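Local coordinates for protein mRNA export factor GLE1 (Saccharomyces cerevisiae, PDB 6B4E) that is a nuclear pore component that works in mRNA export, binds inositol hexakisphosphate and acts as an enzyme activator, here as its all-helical C-terminal domain, at residues Y172-G177 with N225-I230; L212-C216 with L253-I257; L231-D236 with R275-L280. All blocks are in the same frame, centred on the assembly; numbering follows the deposited sequence.

Interaction 1 (Y172-G177 with N225-I230); sequences YDERMG and NTHFVI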
loop_
_atom_site.group_PDB
_atom_site.type_symbol
_atom_site.label_atom_id
_atom_site.label_comp_id
_atom_site.label_asym_id
_atom_site.label_seq_id
_atom_site.Cartn_x
_atom_site.Cartn_y
_atom_site.Cartn_z
ATOM N N TYR A 172 13.394 8.957 0.926
ATOM C CA TYR A 172 12.889 7.608 1.137
ATOM C C TYR A 172 11.573 7.627 1.895
ATOM O O TYR A 172 10.601 6.967 1.502
ATOM C CB TYR A 172 13.934 6.795 1.892
ATOM C CG TYR A 172 13.483 5.416 2.298
ATOM C CD1 TYR A 172 13.439 4.367 1.386
ATOM C CD2 TYR A 172 13.122 5.151 3.613
ATOM C CE1 TYR A 172 13.024 3.085 1.784
ATOM C CE2 TYR A 172 12.732 3.884 4.016
ATOM C CZ TYR A 172 12.675 2.861 3.105
ATOM O OH TYR A 172 12.265 1.624 3.551
ATOM N N ASP A 173 11.527 8.358 3.005
ATOM C CA ASP A 173 10.321 8.360 3.826
ATOM C C ASP A 173 9.124 8.875 3.043
ATOM O O ASP A 173 8.029 8.312 3.133
ATOM C CB ASP A 173 10.528 9.205 5.087
ATOM C CG ASP A 173 11.421 8.516 6.116
ATOM O OD1 ASP A 173 11.924 9.218 7.018
ATOM O OD2 ASP A 173 11.637 7.299 6.011
ATOM N N GLU A 174 9.308 9.951 2.277
ATOM C CA GLU A 174 8.169 10.546 1.588
ATOM C C GLU A 174 7.695 9.664 0.445
ATOM O O GLU A 174 6.480 9.558 0.215
ATOM C CB GLU A 174 8.509 11.954 1.125
ATOM C CG GLU A 174 8.610 12.947 2.302
ATOM C CD GLU A 174 8.741 14.407 1.887
ATOM O OE1 GLU A 174 8.880 14.686 0.679
ATOM O OE2 GLU A 174 8.705 15.284 2.779
ATOM N N ARG A 175 8.617 8.968 -0.227
ATOM C CA ARG A 175 8.226 7.950 -1.202
ATOM C C ARG A 175 7.424 6.823 -0.550
ATOM O O ARG A 175 6.388 6.393 -1.076
ATOM C CB ARG A 175 9.460 7.370 -1.903
ATOM C CG ARG A 175 10.156 8.308 -2.832
ATOM C CD ARG A 175 11.131 7.578 -3.758
ATOM N NE ARG A 175 12.105 6.733 -3.055
ATOM C CZ ARG A 175 12.047 5.400 -2.964
ATOM N NH1 ARG A 175 11.057 4.720 -3.530
ATOM N NH2 ARG A 175 12.991 4.731 -2.312
ATOM N N MET A 176 7.900 6.305 0.589
ATOM C CA MET A 176 7.179 5.211 1.227
ATOM C C MET A 176 5.785 5.668 1.646
ATOM O O MET A 176 4.804 4.927 1.492
ATOM C CB MET A 176 7.946 4.679 2.443
ATOM C CG MET A 176 9.304 4.069 2.135
ATOM S SD MET A 176 9.244 2.679 0.992
ATOM C CE MET A 176 9.762 3.512 -0.511
ATOM N N GLY A 177 5.679 6.889 2.168
ATOM C CA GLY A 177 4.386 7.367 2.630
ATOM C C GLY A 177 3.403 7.528 1.491
ATOM O O GLY A 177 2.224 7.172 1.617
ATOM N N ASN A 225 12.006 5.550 11.748
ATOM C CA ASN A 225 11.067 6.639 11.516
ATOM C C ASN A 225 10.061 6.284 10.433
ATOM O O ASN A 225 8.903 6.722 10.497
ATOM C CB ASN A 225 11.817 7.910 11.136
ATOM C CG ASN A 225 10.885 9.079 10.878
ATOM O OD1 ASN A 225 10.101 9.474 11.742
ATOM N ND2 ASN A 225 10.983 9.654 9.692
ATOM N N THR A 226 10.483 5.491 9.438
ATOM C CA THR A 226 9.634 5.211 8.280
ATOM C C THR A 226 8.366 4.467 8.678
ATOM O O THR A 226 7.307 4.669 8.077
ATOM C CB THR A 226 10.401 4.396 7.239
ATOM O OG1 THR A 226 11.736 4.921 7.078
ATOM C CG2 THR A 226 9.682 4.437 5.921
ATOM N N HIS A 227 8.454 3.573 9.661
ATOM C CA HIS A 227 7.242 2.900 10.126
ATOM C C HIS A 227 6.209 3.915 10.589
ATOM O O HIS A 227 5.006 3.768 10.321
ATOM C CB HIS A 227 7.565 1.942 11.264
ATOM C CG HIS A 227 8.383 0.768 10.839
ATOM N ND1 HIS A 227 9.762 0.785 10.846
ATOM C CD2 HIS A 227 8.021 -0.450 10.377
ATOM C CE1 HIS A 227 10.215 -0.381 10.420
ATOM N NE2 HIS A 227 9.179 -1.150 10.134
ATOM N N PHE A 228 6.656 4.946 11.292
ATOM C CA PHE A 228 5.730 5.949 11.779
ATOM C C PHE A 228 5.215 6.808 10.642
ATOM O O PHE A 228 4.043 7.201 10.639
ATOM C CB PHE A 228 6.398 6.815 12.848
ATOM C CG PHE A 228 6.692 6.074 14.133
ATOM C CD1 PHE A 228 5.691 5.822 15.050
ATOM C CD2 PHE A 228 7.967 5.619 14.408
ATOM C CE1 PHE A 228 5.957 5.141 16.218
ATOM C CE2 PHE A 228 8.241 4.943 15.580
ATOM C CZ PHE A 228 7.228 4.708 16.489
ATOM N N VAL A 229 6.086 7.122 9.680
ATOM C CA VAL A 229 5.662 7.879 8.511
ATOM C C VAL A 229 4.547 7.145 7.774
ATOM O O VAL A 229 3.516 7.737 7.450
ATOM C CB VAL A 229 6.860 8.165 7.586
ATOM C CG1 VAL A 229 6.382 8.810 6.283
ATOM C CG2 VAL A 229 7.836 9.090 8.274
ATOM N N ILE A 230 4.750 5.866 7.449
ATOM C CA ILE A 230 3.736 5.192 6.648
ATOM C C ILE A 230 2.461 5.006 7.461
ATOM O O ILE A 230 1.362 5.013 6.894
ATOM C CB ILE A 230 4.252 3.862 6.068
ATOM C CG1 ILE A 230 4.561 2.843 7.159
ATOM C CG2 ILE A 230 5.480 4.114 5.173
ATOM C CD1 ILE A 230 3.375 1.935 7.491
#
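The hydroxyl of Thr-226 donates to the carboxylate of Asp-173, OG1 to OD2, at 2.6 Å, arriving almost in line with the CG-OD2 bond. A chi1 of -43° in Thr-226 turns OG1 to that carboxylate and leaves CG2 anti to the backbone N, 3.8 Å from Met-176 CG. The second carboxylate oxygen takes a longer bond: Asn-225 ND2 lies 2.9 Å from Asp-173 OD1, and the N-H...O angle of 141° is bent. That donor comes from above the carboxylate plane, although the oxygen lies close to the amide plane of Asn-225, since the two flat groups are turned 62° apart. Asn-225 OD1 accepts from Gly-272 N, so the amide is held at both ends. Around this polar centre, helix 169-188 meets the first turns of helix 225-264 in the all-helical C-terminal domain, with the short axes 8.8 Å apart. Thr-226 OG1 also lies at the edge of the Tyr-172 ring, 3.4 Å from CE2, while the phenol OH bonds to Met-156 O. One turn on, the packing becomes apolar, with Met-176 CB 3.7 Å from Ile-230 CG2. The backbones come closest where Gly-177 CA lies 4.6 Å from Ile-230 CA.

Interaction 2 (L212-C216 with L253-I257); sequences LARIC and LLILI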
loop_
_atom_site.group_PDB
_atom_site.type_symbol
_atom_site.label_atom_id
_atom_site.label_comp_id
_atom_site.label_asym_id
_atom_site.label_seq_id
_atom_site.Cartn_x
_atom_site.Cartn_y
_atom_site.Cartn_z
ATOM N N LEU A 212 -0.970 -2.786 10.414
ATOM C CA LEU A 212 -0.847 -2.228 11.753
ATOM C C LEU A 212 -0.439 -3.301 12.749
ATOM O O LEU A 212 0.420 -3.064 13.603
ATOM C CB LEU A 212 -2.168 -1.566 12.167
ATOM C CG LEU A 212 -2.330 -0.088 11.748
ATOM C CD1 LEU A 212 -2.280 0.087 10.237
ATOM C CD2 LEU A 212 -3.617 0.509 12.308
ATOM N N ALA A 213 -1.063 -4.480 12.666
ATOM C CA ALA A 213 -0.743 -5.558 13.592
ATOM C C ALA A 213 0.706 -5.989 13.455
ATOM O O ALA A 213 1.385 -6.224 14.457
ATOM C CB ALA A 213 -1.668 -6.754 13.354
ATOM N N ARG A 214 1.179 -6.149 12.221
ATOM C CA ARG A 214 2.520 -6.681 12.005
ATOM C C ARG A 214 3.592 -5.696 12.443
ATOM O O ARG A 214 4.637 -6.103 12.969
ATOM C CB ARG A 214 2.695 -7.048 10.534
ATOM C CG ARG A 214 1.869 -8.286 10.184
ATOM C CD ARG A 214 1.764 -8.523 8.697
ATOM N NE ARG A 214 0.890 -9.663 8.464
ATOM C CZ ARG A 214 0.492 -10.100 7.279
ATOM N NH1 ARG A 214 0.921 -9.533 6.163
ATOM N NH2 ARG A 214 -0.352 -11.120 7.220
ATOM N N ILE A 215 3.375 -4.404 12.195
ATOM C CA ILE A 215 4.311 -3.403 12.688
ATOM C C ILE A 215 4.308 -3.390 14.211
ATOM O O ILE A 215 5.366 -3.343 14.842
ATOM C CB ILE A 215 3.982 -2.020 12.089
ATOM C CG1 ILE A 215 4.272 -2.029 10.580
ATOM C CG2 ILE A 215 4.814 -0.945 12.769
ATOM C CD1 ILE A 215 3.878 -0.742 9.850
ATOM N N CYS A 216 3.125 -3.485 14.829
ATOM C CA CYS A 216 3.076 -3.554 16.285
ATOM C C CYS A 216 3.717 -4.821 16.833
ATOM O O CYS A 216 4.081 -4.853 18.012
ATOM C CB CYS A 216 1.640 -3.468 16.773
ATOM S SG CYS A 216 0.972 -1.792 16.670
ATOM N N LEU A 253 -6.279 -0.854 18.368
ATOM C CA LEU A 253 -5.066 -0.908 17.564
ATOM C C LEU A 253 -4.564 0.495 17.244
ATOM O O LEU A 253 -3.348 0.720 17.184
ATOM C CB LEU A 253 -5.335 -1.732 16.297
ATOM C CG LEU A 253 -4.147 -2.126 15.422
ATOM C CD1 LEU A 253 -2.958 -2.584 16.243
ATOM C CD2 LEU A 253 -4.575 -3.212 14.471
ATOM N N LEU A 254 -5.476 1.457 17.058
ATOM C CA LEU A 254 -5.048 2.845 16.871
ATOM C C LEU A 254 -4.381 3.387 18.124
ATOM O O LEU A 254 -3.389 4.128 18.039
ATOM C CB LEU A 254 -6.228 3.739 16.488
ATOM C CG LEU A 254 -6.900 3.465 15.137
ATOM C CD1 LEU A 254 -7.840 4.638 14.836
ATOM C CD2 LEU A 254 -5.907 3.291 14.024
ATOM N N ILE A 255 -4.917 3.047 19.299
ATOM C CA ILE A 255 -4.261 3.435 20.544
ATOM C C ILE A 255 -2.880 2.797 20.631
ATOM O O ILE A 255 -1.920 3.419 21.099
ATOM C CB ILE A 255 -5.144 3.059 21.746
ATOM C CG1 ILE A 255 -6.434 3.894 21.712
ATOM C CG2 ILE A 255 -4.388 3.236 23.071
ATOM C CD1 ILE A 255 -7.499 3.429 22.645
ATOM N N LEU A 256 -2.756 1.544 20.201
ATOM C CA LEU A 256 -1.473 0.864 20.309
ATOM C C LEU A 256 -0.426 1.554 19.444
ATOM O O LEU A 256 0.694 1.798 19.903
ATOM C CB LEU A 256 -1.614 -0.609 19.938
ATOM C CG LEU A 256 -0.388 -1.468 20.263
ATOM C CD1 LEU A 256 -0.141 -1.571 21.783
ATOM C CD2 LEU A 256 -0.572 -2.828 19.690
ATOM N N ILE A 257 -0.767 1.907 18.194
ATOM C CA ILE A 257 0.240 2.567 17.347
ATOM C C ILE A 257 0.462 4.012 17.782
ATOM O O ILE A 257 1.595 4.510 17.763
ATOM C CB ILE A 257 -0.107 2.494 15.838
ATOM C CG1 ILE A 257 -1.460 3.138 15.464
ATOM C CG2 ILE A 257 -0.040 1.079 15.369
ATOM C CD1 ILE A 257 -1.610 3.362 13.947
#
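Cys-216 and Ile-257 meet through branches that both stand anti to their own carbonyl carbons. In Cys-216 chi1 of -75° sets SG against Ile-257 and Leu-256, and in Ile-257 chi1 of 59° places CG1 between the backbone N and carbonyl carbon, which leaves CG2 to face the sulfur. The result is a tight approach, SG to Ile-257 CG2 at 3.3 Å. Leu-256 reaches the same sulfur from another direction, its CD2 lying 3.5 Å from Cys-216 SG, and the same methyl also touches the cysteine CB. Leu-253 adds a third wall with CD1, 4.0 Å from Cys-216 SG, so three side chains of one helix gather round a single sulfur.

Leu-253 works in two directions, because its other methyl turns to the preceding turn of the opposing helix: CD2 is 3.7 Å from Leu-212 CB. The two points of closest backbone approach, Leu-212 with Leu-253 and Cys-216 with Ile-257, are four residues and so about one helical turn apart on each segment. This is helix-helix packing of the C-terminal domain, in which the last turn of helix 206-216 lies against a late part of helix 225-264 at 39°, with 10.4 Å between the short axes. The space between the axes is occupied by leucine and isoleucine side chains and the cysteine sulfur.

Leu-212 extends the apolar layer with CD2, which lies 3.9 Å from Ile-257 CD1. The same methyl touches Leu-254 CD2 at 4.0 Å, although the CB of Leu-254 points away from helix 206-216. A chain of another protein packs on Ala-213, Cys-216, Leu-253 and Leu-256, and an acidic side chain of that other protein forms a salt bridge with Arg-214 NE.

Interaction 3 (L231-D236 with R275-L280); sequences LGSWWD and RLRILL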
loop_
_atom_site.group_PDB
_atom_site.type_symbol
_atom_site.label_atom_id
_atom_site.label_comp_id
_atom_site.label_asym_id
_atom_site.label_seq_id
_atom_site.Cartn_x
_atom_site.Cartn_y
_atom_site.Cartn_z
ATOM N N LEU A 231 2.567 4.848 8.788
ATOM C CA LEU A 231 1.361 4.743 9.609
ATOM C C LEU A 231 0.583 6.053 9.615
ATOM O O LEU A 231 -0.652 6.050 9.646
ATOM C CB LEU A 231 1.719 4.323 11.042
ATOM C CG LEU A 231 2.134 2.858 11.252
ATOM C CD1 LEU A 231 2.584 2.608 12.684
ATOM C CD2 LEU A 231 1.000 1.927 10.889
ATOM N N GLY A 232 1.281 7.184 9.594
ATOM C CA GLY A 232 0.589 8.462 9.516
ATOM C C GLY A 232 -0.028 8.696 8.152
ATOM O O GLY A 232 -1.148 9.202 8.046
ATOM N N SER A 233 0.693 8.330 7.080
ATOM C CA SER A 233 0.093 8.387 5.757
ATOM C C SER A 233 -1.125 7.479 5.678
ATOM O O SER A 233 -2.149 7.844 5.077
ATOM C CB SER A 233 1.118 7.966 4.704
ATOM O OG SER A 233 2.189 8.882 4.705
ATOM N N TRP A 234 -1.001 6.259 6.220
ATOM C CA TRP A 234 -2.125 5.334 6.289
ATOM C C TRP A 234 -3.302 5.962 7.023
ATOM O O TRP A 234 -4.447 5.906 6.557
ATOM C CB TRP A 234 -1.698 4.039 6.985
ATOM C CG TRP A 234 -2.871 3.140 7.213
ATOM C CD1 TRP A 234 -3.353 2.189 6.362
ATOM C CD2 TRP A 234 -3.748 3.148 8.346
ATOM N NE1 TRP A 234 -4.471 1.606 6.895
ATOM C CE2 TRP A 234 -4.738 2.174 8.107
ATOM C CE3 TRP A 234 -3.792 3.882 9.533
ATOM C CZ2 TRP A 234 -5.748 1.906 9.018
ATOM C CZ3 TRP A 234 -4.807 3.614 10.439
ATOM C CH2 TRP A 234 -5.766 2.655 10.165
ATOM N N TRP A 235 -3.031 6.559 8.185
ATOM C CA TRP A 235 -4.076 7.141 9.028
ATOM C C TRP A 235 -4.871 8.209 8.287
ATOM O O TRP A 235 -6.107 8.178 8.273
ATOM C CB TRP A 235 -3.423 7.725 10.275
ATOM C CG TRP A 235 -4.310 8.196 11.406
ATOM C CD1 TRP A 235 -5.235 9.200 11.384
ATOM C CD2 TRP A 235 -4.281 7.707 12.743
ATOM N NE1 TRP A 235 -5.791 9.363 12.640
ATOM C CE2 TRP A 235 -5.221 8.445 13.488
ATOM C CE3 TRP A 235 -3.554 6.697 13.381
ATOM C CZ2 TRP A 235 -5.431 8.225 14.848
ATOM C CZ3 TRP A 235 -3.777 6.470 14.728
ATOM C CH2 TRP A 235 -4.707 7.229 15.447
ATOM N N ASP A 236 -4.171 9.158 7.663
ATOM C CA ASP A 236 -4.836 10.223 6.919
ATOM C C ASP A 236 -5.699 9.668 5.796
ATOM O O ASP A 236 -6.704 10.288 5.426
ATOM C CB ASP A 236 -3.803 11.201 6.338
ATOM C CG ASP A 236 -3.250 12.174 7.367
ATOM O OD1 ASP A 236 -2.066 12.536 7.238
ATOM O OD2 ASP A 236 -3.989 12.605 8.266
ATOM N N ARG A 275 4.207 13.146 14.534
ATOM C CA ARG A 275 3.001 13.392 13.750
ATOM C C ARG A 275 1.925 12.351 14.038
ATOM O O ARG A 275 0.731 12.681 14.084
ATOM C CB ARG A 275 3.309 13.418 12.258
ATOM C CG ARG A 275 2.152 14.061 11.495
ATOM C CD ARG A 275 2.496 14.315 10.058
ATOM N NE ARG A 275 2.143 13.172 9.226
ATOM C CZ ARG A 275 0.913 12.911 8.805
ATOM N NH1 ARG A 275 0.690 11.853 8.045
ATOM N NH2 ARG A 275 -0.097 13.703 9.151
ATOM N N LEU A 276 2.316 11.088 14.219
ATOM C CA LEU A 276 1.324 10.066 14.547
ATOM C C LEU A 276 0.666 10.372 15.885
ATOM O O LEU A 276 -0.542 10.183 16.053
ATOM C CB LEU A 276 1.968 8.679 14.576
ATOM C CG LEU A 276 1.002 7.492 14.643
ATOM C CD1 LEU A 276 0.078 7.467 13.437
ATOM C CD2 LEU A 276 1.759 6.164 14.736
ATOM N N ARG A 277 1.445 10.865 16.852
ATOM C CA ARG A 277 0.845 11.221 18.133
ATOM C C ARG A 277 -0.133 12.383 17.972
ATOM O O ARG A 277 -1.168 12.423 18.640
ATOM C CB ARG A 277 1.932 11.556 19.154
ATOM C CG ARG A 277 1.374 12.091 20.470
ATOM C CD ARG A 277 2.409 12.105 21.578
ATOM N NE ARG A 277 2.843 10.764 21.951
ATOM C CZ ARG A 277 2.201 9.970 22.805
ATOM N NH1 ARG A 277 2.689 8.763 23.080
ATOM N NH2 ARG A 277 1.075 10.371 23.384
ATOM N N ILE A 278 0.177 13.342 17.091
ATOM C CA ILE A 278 -0.755 14.444 16.830
ATOM C C ILE A 278 -2.064 13.917 16.242
ATOM O O ILE A 278 -3.155 14.409 16.585
ATOM C CB ILE A 278 -0.090 15.479 15.899
ATOM C CG1 ILE A 278 1.042 16.204 16.654
ATOM C CG2 ILE A 278 -1.117 16.446 15.333
ATOM C CD1 ILE A 278 0.596 17.026 17.837
ATOM N N LEU A 279 -1.977 12.924 15.342
ATOM C CA LEU A 279 -3.180 12.312 14.775
ATOM C C LEU A 279 -3.980 11.588 15.850
ATOM O O LEU A 279 -5.222 11.691 15.896
ATOM C CB LEU A 279 -2.812 11.346 13.652
ATOM C CG LEU A 279 -2.225 11.990 12.394
ATOM C CD1 LEU A 279 -1.683 10.995 11.428
ATOM C CD2 LEU A 279 -3.261 12.860 11.663
ATOM N N LEU A 280 -3.289 10.843 16.724
ATOM C CA LEU A 280 -3.980 10.218 17.848
ATOM C C LEU A 280 -4.719 11.273 18.661
ATOM O O LEU A 280 -5.884 11.089 19.030
ATOM C CB LEU A 280 -2.981 9.472 18.738
ATOM C CG LEU A 280 -3.522 8.974 20.098
ATOM C CD1 LEU A 280 -4.111 7.607 19.959
ATOM C CD2 LEU A 280 -2.463 8.989 21.194
HETATM O O HOH W 1 3.086 10.791 6.493
HETATM O O HOH W 2 -7.042 11.654 13.794
#
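Charge pairing joins Asp-236 to Arg-275, whose NH1 and NH2 both donate to the single oxygen OD1. Each nitrogen, NH1 and NH2 of Arg-275, lies 3.0 Å from Asp-236 OD1; the carboxylate and guanidinium planes are 31° apart. The arginine reaches there through a bend at chi3 (90°). Asp-236 OD2 instead lies 3.5 Å from Leu-279 CD2.

Aromatic packing centres on Trp-235. Leu-279 CB sits over one face of the indole, 3.8 Å from the centroid of the five-membered ring and 11° off its normal, a CH-pi contact. Leu-276 CD1 touches Trp-235 CE3 at 3.7 Å. Replacing Trp-235 by an alanine is likely to leave Leu-279 CB and Leu-276 CD1 without the indole they rest on, opening a gap between the helices.

Two waters bridge the helices: one accepts from Trp-235 NE1 at 2.9 Å and donates to Leu-279 O, and another joins Ser-233 OG to Arg-275 NH1.

The two segments, whose axes approach to 9.6 Å, belong to helices 225-264 and 271-284, with Leu-231 reaching helix 206-216, Trp-234 packing on helix 169-188, and Trp-235 also touching Leu-254 and Ile-257.

In the fold
All three contacts use helix 225-264, which meets helix 169-188 in interaction 1, helix 206-216 in interaction 2 and helix 271-284 in interaction 3. That range must fold back on itself, since Trp-234 packs on Leu-254 twenty residues later. Interactions 1 and 2 are buried. The first combines a hydrogen-bonded carboxylate with apolar packing, whereas the second is wholly aliphatic and sulfur contacts, and borders a chain of another protein. Interaction 3 is partly buried and accordingly grades from indole packing inward to a salt bridge with the exposed Arg-275. Interactions 1 and 2 touch where Ile-230 CD1 lies 3.6 Å from Ile-215 CD1, and interactions 2 and 3 where Ile-257 O lies 3.5 Å from Leu-276 CD2.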